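Local coordinates for protein CofB (Escherichia coli, PDB 5AX6) that serves as the minor pilin subunit of the CFA/III type IVb pilus of enterotoxigenic bacteria, forming a homotrimer that probably takes part in pilus assembly, at residues 383-388 with 397-402; 403-408 with 476-481; 436-441 with 462-467; 455-460 with 472-477. One frame throughout, in Å; residues are numbered along the deposited sequence.

Interaction 1: 383-388 with 397-402; sequences LNVQDC and LHPRLS
Pro399 presses the CB and CG side of its ring against Val385 CG1, with Val385 CG1 to Pro399 CG at 3.6 Å; CG1 reaches that ring because it stands anti to the backbone N of Val385 (chi1 176°). Gln386 lies across the same proline, its CD 3.7 Å from Pro399 CB. Further along, Cys388 CB meets Leu397 CB at 3.8 Å, while the sulfur sits close to the peptide before the proline, Cys388 SG to Pro399 N being 3.5 Å. At the other end Leu383 and Leu401 cross at about a right angle and touch through their CD1 methyls at 4.0 Å.

Polar contact is confined to one hydrogen bond, from Gln386 NE2 to Arg400 O, 3.1 Å long. The carbonyl oxygen lies in the plane of the glutamine amide, although the amide nitrogen is tilted from the carbonyl plane of Arg400. A sharp bend of the Gln386 chain at chi2 (-89°) turns the amide this way, and Trp453 NE1 holds the other end through OE1.

A covalent tie reaches past segment 397-402: Cys388 is disulfide-bonded to Cys486 on the neighbouring strand 478-487. Without a backbone hydrogen bond between them, the roughly antiparallel segments bring the end of strand 381-384 and the loop after it against the strand outermost, within the chain, in the other sheet: a beta-sheet packing of the C-terminal domain.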
loop_
_atom_site.group_PDB
_atom_site.type_symbol
_atom_site.label_atom_id
_atom_site.label_comp_id
_atom_site.label_asym_id
_atom_site.label_seq_id
_atom_site.Cartn_x
_atom_site.Cartn_y
_atom_site.Cartn_z
ATOM N N LEU A 383 22.836 24.741 24.341
ATOM C CA LEU A 383 21.845 23.749 23.926
ATOM C C LEU A 383 22.557 22.457 23.573
ATOM O O LEU A 383 23.706 22.485 23.155
ATOM C CB LEU A 383 21.041 24.252 22.714
ATOM C CG LEU A 383 20.216 25.536 22.856
ATOM C CD1 LEU A 383 19.680 25.980 21.491
ATOM C CD2 LEU A 383 19.072 25.324 23.834
ATOM N N ASN A 384 21.879 21.325 23.739
ATOM C CA ASN A 384 22.404 20.055 23.260
ATOM C C ASN A 384 22.354 19.983 21.747
ATOM O O ASN A 384 21.365 20.397 21.144
ATOM C CB ASN A 384 21.613 18.889 23.859
ATOM C CG ASN A 384 21.807 18.772 25.352
ATOM O OD1 ASN A 384 22.930 18.845 25.842
ATOM N ND2 ASN A 384 20.719 18.603 26.084
ATOM N N VAL A 385 23.417 19.473 21.133
ATOM C CA VAL A 385 23.447 19.322 19.686
ATOM C C VAL A 385 22.477 18.214 19.295
ATOM O O VAL A 385 22.431 17.160 19.931
ATOM C CB VAL A 385 24.872 19.013 19.161
ATOM C CG1 VAL A 385 24.841 18.757 17.653
ATOM C CG2 VAL A 385 25.803 20.180 19.466
ATOM N N GLN A 386 21.674 18.472 18.270
ATOM C CA GLN A 386 20.637 17.526 17.868
ATOM C C GLN A 386 21.233 16.350 17.129
ATOM O O GLN A 386 22.327 16.451 16.569
ATOM C CB GLN A 386 19.593 18.217 16.981
ATOM C CG GLN A 386 20.158 18.773 15.673
ATOM C CD GLN A 386 20.684 20.210 15.805
ATOM O OE1 GLN A 386 21.244 20.592 16.831
ATOM N NE2 GLN A 386 20.507 21.003 14.758
ATOM N N ASP A 387 20.518 15.226 17.136
ATOM C CA ASP A 387 20.878 14.087 16.299
ATOM C C ASP A 387 20.197 14.240 14.955
ATOM O O ASP A 387 19.014 14.542 14.899
ATOM C CB ASP A 387 20.457 12.767 16.945
ATOM C CG ASP A 387 21.200 12.489 18.231
ATOM O OD1 ASP A 387 22.431 12.698 18.264
ATOM O OD2 ASP A 387 20.549 12.076 19.211
ATOM N N CYS A 388 20.931 14.034 13.872
ATOM C CA CYS A 388 20.317 14.161 12.560
ATOM C C CYS A 388 19.670 12.844 12.165
ATOM O O CYS A 388 20.082 11.788 12.637
ATOM C CB CYS A 388 21.350 14.615 11.536
ATOM S SG CYS A 388 21.840 16.343 11.880
ATOM N N LEU A 397 24.634 14.333 6.882
ATOM C CA LEU A 397 23.943 15.495 7.455
ATOM C C LEU A 397 24.704 16.087 8.620
ATOM O O LEU A 397 25.224 15.353 9.459
ATOM C CB LEU A 397 22.543 15.112 7.925
ATOM C CG LEU A 397 21.553 14.741 6.824
ATOM C CD1 LEU A 397 20.301 14.143 7.443
ATOM C CD2 LEU A 397 21.205 15.971 5.989
ATOM N N HIS A 398 24.744 17.416 8.682
ATOM C CA HIS A 398 25.334 18.134 9.801
ATOM C C HIS A 398 24.271 18.863 10.604
ATOM O O HIS A 398 23.384 19.483 10.022
ATOM C CB HIS A 398 26.354 19.159 9.313
ATOM C CG HIS A 398 27.322 18.619 8.307
ATOM N ND1 HIS A 398 28.344 17.766 8.645
ATOM C CD2 HIS A 398 27.424 18.831 6.974
ATOM C CE1 HIS A 398 29.036 17.461 7.558
ATOM N NE2 HIS A 398 28.502 18.099 6.535
ATOM N N PRO A 399 24.376 18.825 11.938
ATOM C CA PRO A 399 23.530 19.711 12.752
ATOM C C PRO A 399 23.850 21.170 12.471
ATOM O O PRO A 399 25.016 21.516 12.288
ATOM C CB PRO A 399 23.884 19.335 14.196
ATOM C CG PRO A 399 25.201 18.626 14.104
ATOM C CD PRO A 399 25.261 17.976 12.754
ATOM N N ARG A 400 22.818 22.007 12.427
ATOM C CA ARG A 400 22.976 23.409 12.086
ATOM C C ARG A 400 22.265 24.255 13.121
ATOM O O ARG A 400 21.273 23.825 13.710
ATOM C CB ARG A 400 22.407 23.694 10.689
ATOM C CG ARG A 400 23.088 22.923 9.535
ATOM C CD ARG A 400 24.521 23.408 9.298
ATOM N NE ARG A 400 24.529 24.862 9.209
ATOM C CZ ARG A 400 24.244 25.552 8.109
ATOM N NH1 ARG A 400 23.968 24.927 6.967
ATOM N NH2 ARG A 400 24.248 26.877 8.149
ATOM N N LEU A 401 22.757 25.467 13.331
ATOM C CA LEU A 401 22.078 26.401 14.213
ATOM C C LEU A 401 22.386 27.816 13.752
ATOM O O LEU A 401 23.520 28.129 13.414
ATOM C CB LEU A 401 22.503 26.188 15.679
ATOM C CG LEU A 401 21.806 27.041 16.744
ATOM C CD1 LEU A 401 21.760 26.334 18.095
ATOM C CD2 LEU A 401 22.442 28.428 16.897
ATOM N N SER A 402 21.356 28.656 13.706
ATOM C CA SER A 402 21.525 30.082 13.442
ATOM C C SER A 402 20.765 30.877 14.487
ATOM O O SER A 402 19.898 30.338 15.175
ATOM C CB SER A 402 21.035 30.457 12.042
ATOM O OG SER A 402 22.083 30.319 11.100
#

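Interaction 2: 403-408 with 476-481; sequences ASIASI and KFLSVN
A classic beta bulge interrupts this strand pair: Ala406 and Ser407 both face Ser479, and the carbonyl oxygen of Ser479 accepts from both of their amides. The bond from Ala406 N to Ser479 O is 2.9 Å long, that from Ser407 N weak at 3.5 Å. Regular antiparallel pairing resumes beyond the bulge, where Ser479 N binds Ser407 O at 3.0 Å, and on its other side Ser404 and Asn481 exchange two backbone hydrogen bonds. Strands 398-409 and 478-487 are thus neighbours in an antiparallel sheet of the C-terminal domain, with 398-409 outermost within the chain.

Ile408 and Leu478 form a non-hydrogen-bonded pair and lie side by side, pointing the same way. Leu478 CD1 does the touching, 3.8 Å from Ile408 CB; with CG anti to the backbone N (chi1 172°), the leucine extends along its neighbour. Both residues pack on Met459 of strand 452-463. The serines occupy the opposite face. There Ser479 OG comes within 3.5 Å of Ser407 CB and is hydrogen-bonded to Tyr351 OH. Ser407 OG bonds both Ala406 O and the backbone N of Ile444 of the second subunit, so this face belongs to the trimer interface.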
loop_
_atom_site.group_PDB
_atom_site.type_symbol
_atom_site.label_atom_id
_atom_site.label_comp_id
_atom_site.label_asym_id
_atom_site.label_seq_id
_atom_site.Cartn_x
_atom_site.Cartn_y
_atom_site.Cartn_z
ATOM N N ALA A 403 21.110 32.151 14.623
ATOM C CA ALA A 403 20.436 33.043 15.568
ATOM C C ALA A 403 20.153 34.380 14.878
ATOM O O ALA A 403 21.047 34.952 14.264
ATOM C CB ALA A 403 21.289 33.252 16.824
ATOM N N SER A 404 18.904 34.842 14.937
ATOM C CA SER A 404 18.518 36.138 14.371
ATOM C C SER A 404 18.055 37.048 15.499
ATOM O O SER A 404 17.461 36.573 16.467
ATOM C CB SER A 404 17.403 35.981 13.334
ATOM O OG SER A 404 17.772 35.071 12.313
ATOM N N ILE A 405 18.323 38.347 15.394
ATOM C CA ILE A 405 17.970 39.253 16.473
ATOM C C ILE A 405 16.456 39.440 16.605
ATOM O O ILE A 405 15.765 39.705 15.617
ATOM C CB ILE A 405 18.613 40.636 16.290
ATOM C CG1 ILE A 405 20.129 40.503 16.181
ATOM C CG2 ILE A 405 18.198 41.537 17.457
ATOM C CD1 ILE A 405 20.850 41.831 15.978
ATOM N N ALA A 406 15.943 39.305 17.828
ATOM C CA ALA A 406 14.508 39.428 18.069
ATOM C C ALA A 406 14.154 40.712 18.827
ATOM O O ALA A 406 13.098 41.293 18.596
ATOM C CB ALA A 406 13.992 38.208 18.824
ATOM N N SER A 407 15.023 41.135 19.740
ATOM C CA SER A 407 14.900 42.444 20.413
ATOM C C SER A 407 16.280 42.866 20.884
ATOM O O SER A 407 17.088 42.017 21.230
ATOM C CB SER A 407 13.937 42.392 21.606
ATOM O OG SER A 407 12.587 42.456 21.182
ATOM N N ILE A 408 16.557 44.168 20.902
ATOM C CA ILE A 408 17.874 44.639 21.304
ATOM C C ILE A 408 17.790 46.101 21.700
ATOM O O ILE A 408 17.314 46.926 20.926
ATOM C CB ILE A 408 18.928 44.457 20.168
ATOM C CG1 ILE A 408 20.301 44.971 20.612
ATOM C CG2 ILE A 408 18.489 45.166 18.880
ATOM C CD1 ILE A 408 21.403 44.782 19.548
ATOM N N LYS A 476 20.781 40.293 29.077
ATOM C CA LYS A 476 19.360 39.940 29.105
ATOM C C LYS A 476 18.524 40.869 28.236
ATOM O O LYS A 476 17.346 40.588 27.975
ATOM C CB LYS A 476 18.817 39.979 30.538
ATOM C CG LYS A 476 18.967 41.358 31.180
ATOM C CD LYS A 476 18.233 41.449 32.502
ATOM C CE LYS A 476 18.398 42.846 33.104
ATOM N NZ LYS A 476 17.881 42.933 34.494
ATOM N N PHE A 477 19.110 41.985 27.810
ATOM C CA PHE A 477 18.390 42.896 26.926
ATOM C C PHE A 477 18.816 42.722 25.465
ATOM O O PHE A 477 18.762 43.659 24.657
ATOM C CB PHE A 477 18.546 44.359 27.379
ATOM C CG PHE A 477 19.928 44.727 27.855
ATOM C CD1 PHE A 477 20.908 45.120 26.953
ATOM C CD2 PHE A 477 20.234 44.724 29.217
ATOM C CE1 PHE A 477 22.184 45.487 27.398
ATOM C CE2 PHE A 477 21.508 45.085 29.667
ATOM C CZ PHE A 477 22.475 45.468 28.755
ATOM N N LEU A 478 19.216 41.495 25.143
ATOM C CA LEU A 478 19.406 41.045 23.767
ATOM C C LEU A 478 18.745 39.685 23.681
ATOM O O LEU A 478 19.058 38.791 24.471
ATOM C CB LEU A 478 20.891 40.949 23.386
ATOM C CG LEU A 478 21.188 40.316 22.024
ATOM C CD1 LEU A 478 20.583 41.154 20.906
ATOM C CD2 LEU A 478 22.704 40.119 21.783
ATOM N N SER A 479 17.810 39.519 22.751
ATOM C CA SER A 479 17.186 38.216 22.591
ATOM C C SER A 479 17.241 37.792 21.140
ATOM O O SER A 479 17.368 38.627 20.248
ATOM C CB SER A 479 15.740 38.228 23.092
ATOM O OG SER A 479 14.931 39.083 22.305
ATOM N N VAL A 480 17.136 36.486 20.908
ATOM C CA VAL A 480 17.280 35.958 19.567
ATOM C C VAL A 480 16.240 34.891 19.295
ATOM O O VAL A 480 15.774 34.224 20.222
ATOM C CB VAL A 480 18.680 35.335 19.348
ATOM C CG1 VAL A 480 19.749 36.416 19.273
ATOM C CG2 VAL A 480 18.980 34.275 20.431
ATOM N N ASN A 481 15.887 34.743 18.023
ATOM C CA ASN A 481 15.211 33.550 17.542
ATOM C C ASN A 481 16.246 32.599 16.976
ATOM O O ASN A 481 16.963 32.953 16.037
ATOM C CB ASN A 481 14.158 33.911 16.487
ATOM C CG ASN A 481 13.029 34.743 17.075
ATOM O OD1 ASN A 481 12.756 35.861 16.629
ATOM N ND2 ASN A 481 12.388 34.206 18.088
#

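Interaction 3: 436-441 with 462-467; sequences LGYLSG and FDPLTN
Tyr438 and Phe462 form the tight part of the contact, an antiparallel hydrogen-bonded pair whose side chains leave the same face of the sheet. Two backbone bonds close it, Tyr438 N to Phe462 O at 2.9 Å and Phe462 N to Tyr438 O at 3.0 Å. The rings run side by side, pointing the same way, and meet obliquely with their planes at 36°. With its CG anti to the backbone N (chi1 178°), Phe462 lays its ring alongside that of Tyr438, which brings the two CD2 atoms together: Tyr438 CD2 touches Phe462 CD2 at 3.6 Å, at the edge of the phenylalanine ring.

This pair belongs to the beta hairpin of strands 438-448 and 452-463, near the ends farthest from its turn. In the trimer Tyr438 also meets the Tyr438 rings of both other subunits edge-to-face.

Beyond the pair, Pro464 lays its CG over one face of the Tyr438 ring, a CH-pi contact 4.2 Å from the centroid, and its CB comes 3.6 Å from Tyr438 OH. Gly437 CA approaches Phe462 O at 3.3 Å in a CA-H...O contact. Past Pro464 the chain leaves the hairpin partner: the exposed Leu465, Thr466 and Asn467 form a turn on the solvent side that makes no contact with 436-441, bound back to Asp463 by two weak bonds, Leu465 N to Asp463 OD1 and Thr466 N to Asp463 O.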
loop_
_atom_site.group_PDB
_atom_site.type_symbol
_atom_site.label_atom_id
_atom_site.label_comp_id
_atom_site.label_asym_id
_atom_site.label_seq_id
_atom_site.Cartn_x
_atom_site.Cartn_y
_atom_site.Cartn_z
ATOM N N LEU A 436 18.056 54.212 28.016
ATOM C CA LEU A 436 18.769 53.800 26.809
ATOM C C LEU A 436 19.883 54.751 26.376
ATOM O O LEU A 436 19.727 55.971 26.390
ATOM C CB LEU A 436 17.776 53.600 25.655
ATOM C CG LEU A 436 16.697 52.525 25.873
ATOM C CD1 LEU A 436 16.064 52.096 24.552
ATOM C CD2 LEU A 436 17.221 51.304 26.642
ATOM N N GLY A 437 21.018 54.171 26.000
ATOM C CA GLY A 437 22.102 54.928 25.396
ATOM C C GLY A 437 22.052 54.772 23.887
ATOM O O GLY A 437 20.974 54.537 23.324
ATOM N N TYR A 438 23.199 54.907 23.225
ATOM C CA TYR A 438 23.264 54.721 21.776
ATOM C C TYR A 438 23.812 53.336 21.475
ATOM O O TYR A 438 24.800 52.911 22.059
ATOM C CB TYR A 438 24.147 55.767 21.099
ATOM C CG TYR A 438 23.864 57.188 21.508
ATOM C CD1 TYR A 438 22.608 57.568 21.958
ATOM C CD2 TYR A 438 24.859 58.153 21.444
ATOM C CE1 TYR A 438 22.349 58.882 22.341
ATOM C CE2 TYR A 438 24.615 59.463 21.830
ATOM C CZ TYR A 438 23.360 59.819 22.275
ATOM O OH TYR A 438 23.120 61.118 22.652
ATOM N N LEU A 439 23.163 52.633 20.562
ATOM C CA LEU A 439 23.599 51.294 20.197
ATOM C C LEU A 439 24.780 51.335 19.221
ATOM O O LEU A 439 24.746 52.074 18.235
ATOM C CB LEU A 439 22.417 50.545 19.575
ATOM C CG LEU A 439 22.474 49.051 19.346
ATOM C CD1 LEU A 439 22.722 48.342 20.674
ATOM C CD2 LEU A 439 21.144 48.635 18.715
ATOM N N SER A 440 25.827 50.558 19.491
ATOM C CA SER A 440 26.888 50.358 18.502
ATOM C C SER A 440 26.625 49.083 17.704
ATOM O O SER A 440 27.165 48.886 16.606
ATOM C CB SER A 440 28.256 50.279 19.168
ATOM O OG SER A 440 28.630 51.546 19.677
ATOM N N GLY A 441 25.805 48.209 18.277
ATOM C CA GLY A 441 25.440 46.967 17.620
ATOM C C GLY A 441 25.775 45.741 18.439
ATOM O O GLY A 441 26.040 45.835 19.631
ATOM N N PHE A 462 27.033 53.189 23.983
ATOM C CA PHE A 462 27.546 54.448 24.508
ATOM C C PHE A 462 26.531 55.072 25.447
ATOM O O PHE A 462 25.378 55.255 25.078
ATOM C CB PHE A 462 27.882 55.431 23.386
ATOM C CG PHE A 462 28.366 56.772 23.891
ATOM C CD1 PHE A 462 29.640 56.906 24.417
ATOM C CD2 PHE A 462 27.536 57.883 23.861
ATOM C CE1 PHE A 462 30.085 58.134 24.893
ATOM C CE2 PHE A 462 27.975 59.113 24.331
ATOM C CZ PHE A 462 29.248 59.236 24.849
ATOM N N ASP A 463 26.966 55.398 26.659
ATOM C CA ASP A 463 26.104 56.043 27.640
ATOM C C ASP A 463 26.309 57.556 27.567
ATOM O O ASP A 463 27.328 58.063 28.021
ATOM C CB ASP A 463 26.406 55.521 29.050
ATOM C CG ASP A 463 25.408 56.012 30.095
ATOM O OD1 ASP A 463 24.703 57.016 29.853
ATOM O OD2 ASP A 463 25.328 55.380 31.171
ATOM N N PRO A 464 25.335 58.281 26.994
ATOM C CA PRO A 464 25.478 59.733 26.800
ATOM C C PRO A 464 25.402 60.521 28.111
ATOM O O PRO A 464 25.960 61.614 28.197
ATOM C CB PRO A 464 24.308 60.084 25.875
ATOM C CG PRO A 464 23.302 59.005 26.105
ATOM C CD PRO A 464 24.077 57.760 26.437
ATOM N N LEU A 465 24.733 59.958 29.112
ATOM C CA LEU A 465 24.613 60.590 30.424
ATOM C C LEU A 465 25.965 60.727 31.124
ATOM O O LEU A 465 26.231 61.732 31.782
ATOM C CB LEU A 465 23.650 59.795 31.313
ATOM C CG LEU A 465 22.243 60.375 31.467
ATOM C CD1 LEU A 465 21.723 60.897 30.134
ATOM C CD2 LEU A 465 21.294 59.339 32.049
ATOM N N THR A 466 26.813 59.716 30.981
ATOM C CA THR A 466 28.108 59.720 31.654
ATOM C C THR A 466 29.256 59.758 30.654
ATOM O O THR A 466 30.422 59.725 31.039
ATOM C CB THR A 466 28.269 58.491 32.565
ATOM O OG1 THR A 466 28.279 57.298 31.767
ATOM C CG2 THR A 466 27.121 58.422 33.566
ATOM N N ASN A 467 28.917 59.835 29.369
ATOM C CA ASN A 467 29.919 59.835 28.306
ATOM C C ASN A 467 30.863 58.639 28.408
ATOM O O ASN A 467 32.077 58.778 28.287
ATOM C CB ASN A 467 30.721 61.137 28.325
ATOM C CG ASN A 467 30.150 62.183 27.393
ATOM O OD1 ASN A 467 28.951 62.201 27.117
ATOM N ND2 ASN A 467 31.014 63.057 26.890
#

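Interaction 4: 455-460 with 472-477; sequences ITATMG and YLNPKF
Met459 reaches across to Pro475 and Phe477, crossing both side chains at a slant. Its first two torsions are extended, CG being anti to the backbone N (chi1 179°), and a bend at chi3 (-42°) brings the terminal methyl round. Met459 CE then sits 3.6 Å from Pro475 CG and 3.8 Å from Phe477 CD1. The sulfur meets the aromatic ring at its edge, in the ring plane, with Met459 SD 5.2 Å from the Phe477 centroid: a Met-aromatic contact. Pro475 also covers one face of the Phe477 ring with its CB, offset toward the rim, while Tyr472 CD2 joins the sulfur at the edge. Tyr472 stands on the same face of the sheet as Met459, and its hydroxyl is bonded to Asp411 O.

These residues belong to the beta hairpin of strands 452-463 and 468-473, in which Met459 and Tyr472 form an antiparallel hydrogen-bonded pair. Tyr472 N binds Met459 O at 2.7 Å, and Met459 N returns a bond to Tyr472 O.

Regular strand pairing ends at Asn474, whose backbone has positive phi (41°), and its side chain takes over. Asn474 OD1 accepts the amide of Ala457 at 2.8 Å, the amide nitrogen sitting almost in line with the side-chain carbonyl bond, while Asn474 N in turn bonds Ala457 O, also at 2.8 Å. Ala457 is therefore gripped at both its polar backbone atoms. The same carboxamide crosses Thr456, with Asn474 OD1 3.4 Å from Thr456 CB, and ND2 is held by Lys378 O.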
loop_
_atom_site.group_PDB
_atom_site.type_symbol
_atom_site.label_atom_id
_atom_site.label_comp_id
_atom_site.label_asym_id
_atom_site.label_seq_id
_atom_site.Cartn_x
_atom_site.Cartn_y
_atom_site.Cartn_z
ATOM N N ILE A 455 25.990 29.718 22.304
ATOM C CA ILE A 455 25.635 30.971 21.667
ATOM C C ILE A 455 25.988 32.095 22.615
ATOM O O ILE A 455 25.540 32.113 23.765
ATOM C CB ILE A 455 24.135 31.056 21.291
ATOM C CG1 ILE A 455 23.731 29.883 20.385
ATOM C CG2 ILE A 455 23.870 32.346 20.533
ATOM C CD1 ILE A 455 23.032 28.735 21.094
ATOM N N THR A 456 26.810 33.024 22.135
ATOM C CA THR A 456 27.250 34.141 22.962
ATOM C C THR A 456 27.188 35.416 22.160
ATOM O O THR A 456 27.043 35.375 20.941
ATOM C CB THR A 456 28.679 33.951 23.468
ATOM O OG1 THR A 456 29.557 33.805 22.338
ATOM C CG2 THR A 456 28.763 32.721 24.353
ATOM N N ALA A 457 27.311 36.548 22.842
ATOM C CA ALA A 457 27.158 37.837 22.188
ATOM C C ALA A 457 27.868 38.942 22.942
ATOM O O ALA A 457 27.874 38.958 24.177
ATOM C CB ALA A 457 25.668 38.180 22.048
ATOM N N THR A 458 28.451 39.878 22.203
ATOM C CA THR A 458 28.860 41.142 22.812
ATOM C C THR A 458 28.016 42.258 22.217
ATOM O O THR A 458 27.603 42.175 21.060
ATOM C CB THR A 458 30.361 41.448 22.594
ATOM O OG1 THR A 458 30.637 41.493 21.190
ATOM C CG2 THR A 458 31.217 40.368 23.234
ATOM N N MET A 459 27.757 43.290 23.016
ATOM C CA MET A 459 27.045 44.475 22.556
ATOM C C MET A 459 27.845 45.715 22.921
ATOM O O MET A 459 28.329 45.824 24.042
ATOM C CB MET A 459 25.647 44.564 23.186
ATOM C CG MET A 459 24.844 45.807 22.760
ATOM S SD MET A 459 23.308 46.028 23.698
ATOM C CE MET A 459 22.763 44.328 23.740
ATOM N N GLY A 460 27.967 46.644 21.982
ATOM C CA GLY A 460 28.577 47.934 22.248
ATOM C C GLY A 460 27.516 48.982 22.508
ATOM O O GLY A 460 26.556 49.107 21.747
ATOM N N TYR A 472 29.099 44.963 26.483
ATOM C CA TYR A 472 28.350 44.044 27.327
ATOM C C TYR A 472 28.506 42.606 26.829
ATOM O O TYR A 472 28.574 42.367 25.611
ATOM C CB TYR A 472 26.859 44.408 27.349
ATOM C CG TYR A 472 26.505 45.780 27.883
ATOM C CD1 TYR A 472 27.075 46.281 29.053
ATOM C CD2 TYR A 472 25.563 46.568 27.224
ATOM C CE1 TYR A 472 26.724 47.546 29.536
ATOM C CE2 TYR A 472 25.213 47.816 27.688
ATOM C CZ TYR A 472 25.789 48.303 28.846
ATOM O OH TYR A 472 25.414 49.544 29.298
ATOM N N LEU A 473 28.546 41.660 27.770
ATOM C CA LEU A 473 28.598 40.234 27.466
ATOM C C LEU A 473 27.266 39.537 27.741
ATOM O O LEU A 473 26.726 39.643 28.836
ATOM C CB LEU A 473 29.695 39.552 28.291
ATOM C CG LEU A 473 29.770 38.030 28.162
ATOM C CD1 LEU A 473 30.248 37.640 26.765
ATOM C CD2 LEU A 473 30.682 37.429 29.232
ATOM N N ASN A 474 26.747 38.814 26.750
ATOM C CA ASN A 474 25.538 38.002 26.918
ATOM C C ASN A 474 24.425 38.651 27.741
ATOM O O ASN A 474 24.009 38.104 28.764
ATOM C CB ASN A 474 25.896 36.664 27.564
ATOM C CG ASN A 474 26.929 35.892 26.770
ATOM O OD1 ASN A 474 27.001 36.000 25.544
ATOM N ND2 ASN A 474 27.747 35.108 27.471
ATOM N N PRO A 475 23.936 39.812 27.298
ATOM C CA PRO A 475 22.986 40.616 28.075
ATOM C C PRO A 475 21.515 40.173 27.972
ATOM O O PRO A 475 21.067 39.744 26.908
ATOM C CB PRO A 475 23.152 42.016 27.483
ATOM C CG PRO A 475 23.644 41.802 26.106
ATOM C CD PRO A 475 24.342 40.473 26.045
ATOM N N LYS A 476 20.781 40.293 29.077
ATOM C CA LYS A 476 19.360 39.940 29.105
ATOM C C LYS A 476 18.524 40.869 28.236
ATOM O O LYS A 476 17.346 40.588 27.975
ATOM C CB LYS A 476 18.817 39.979 30.538
ATOM C CG LYS A 476 18.967 41.358 31.180
ATOM C CD LYS A 476 18.233 41.449 32.502
ATOM C CE LYS A 476 18.398 42.846 33.104
ATOM N NZ LYS A 476 17.881 42.933 34.494
ATOM N N PHE A 477 19.110 41.985 27.810
ATOM C CA PHE A 477 18.390 42.896 26.926
ATOM C C PHE A 477 18.816 42.722 25.465
ATOM O O PHE A 477 18.762 43.659 24.657
ATOM C CB PHE A 477 18.546 44.359 27.379
ATOM C CG PHE A 477 19.928 44.727 27.855
ATOM C CD1 PHE A 477 20.908 45.120 26.953
ATOM C CD2 PHE A 477 20.234 44.724 29.217
ATOM C CE1 PHE A 477 22.184 45.487 27.398
ATOM C CE2 PHE A 477 21.508 45.085 29.667
ATOM C CZ PHE A 477 22.475 45.468 28.755
#

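All four contacts lie in the C-terminal domain, on two sheets that pack together. Interactions 1, 2 and 4 are buried, whereas interaction 3 is only partly so. Strand 398-409 serves interactions 1 and 2: the first joins it to the other layer by side-chain packing and one amide bond, the second to its sheet neighbour by backbone bonds, with serines turned toward other subunits. Strand 452-463 serves interactions 3 and 4, which combine hairpin backbone bonds with aromatic packing, at the partly exposed end and in the core respectively. Interactions 2 and 4, their centres about 9 Å apart, press together between the layers, where Leu478 also meets Ala457; Leu401 of interaction 1 meets Ile455.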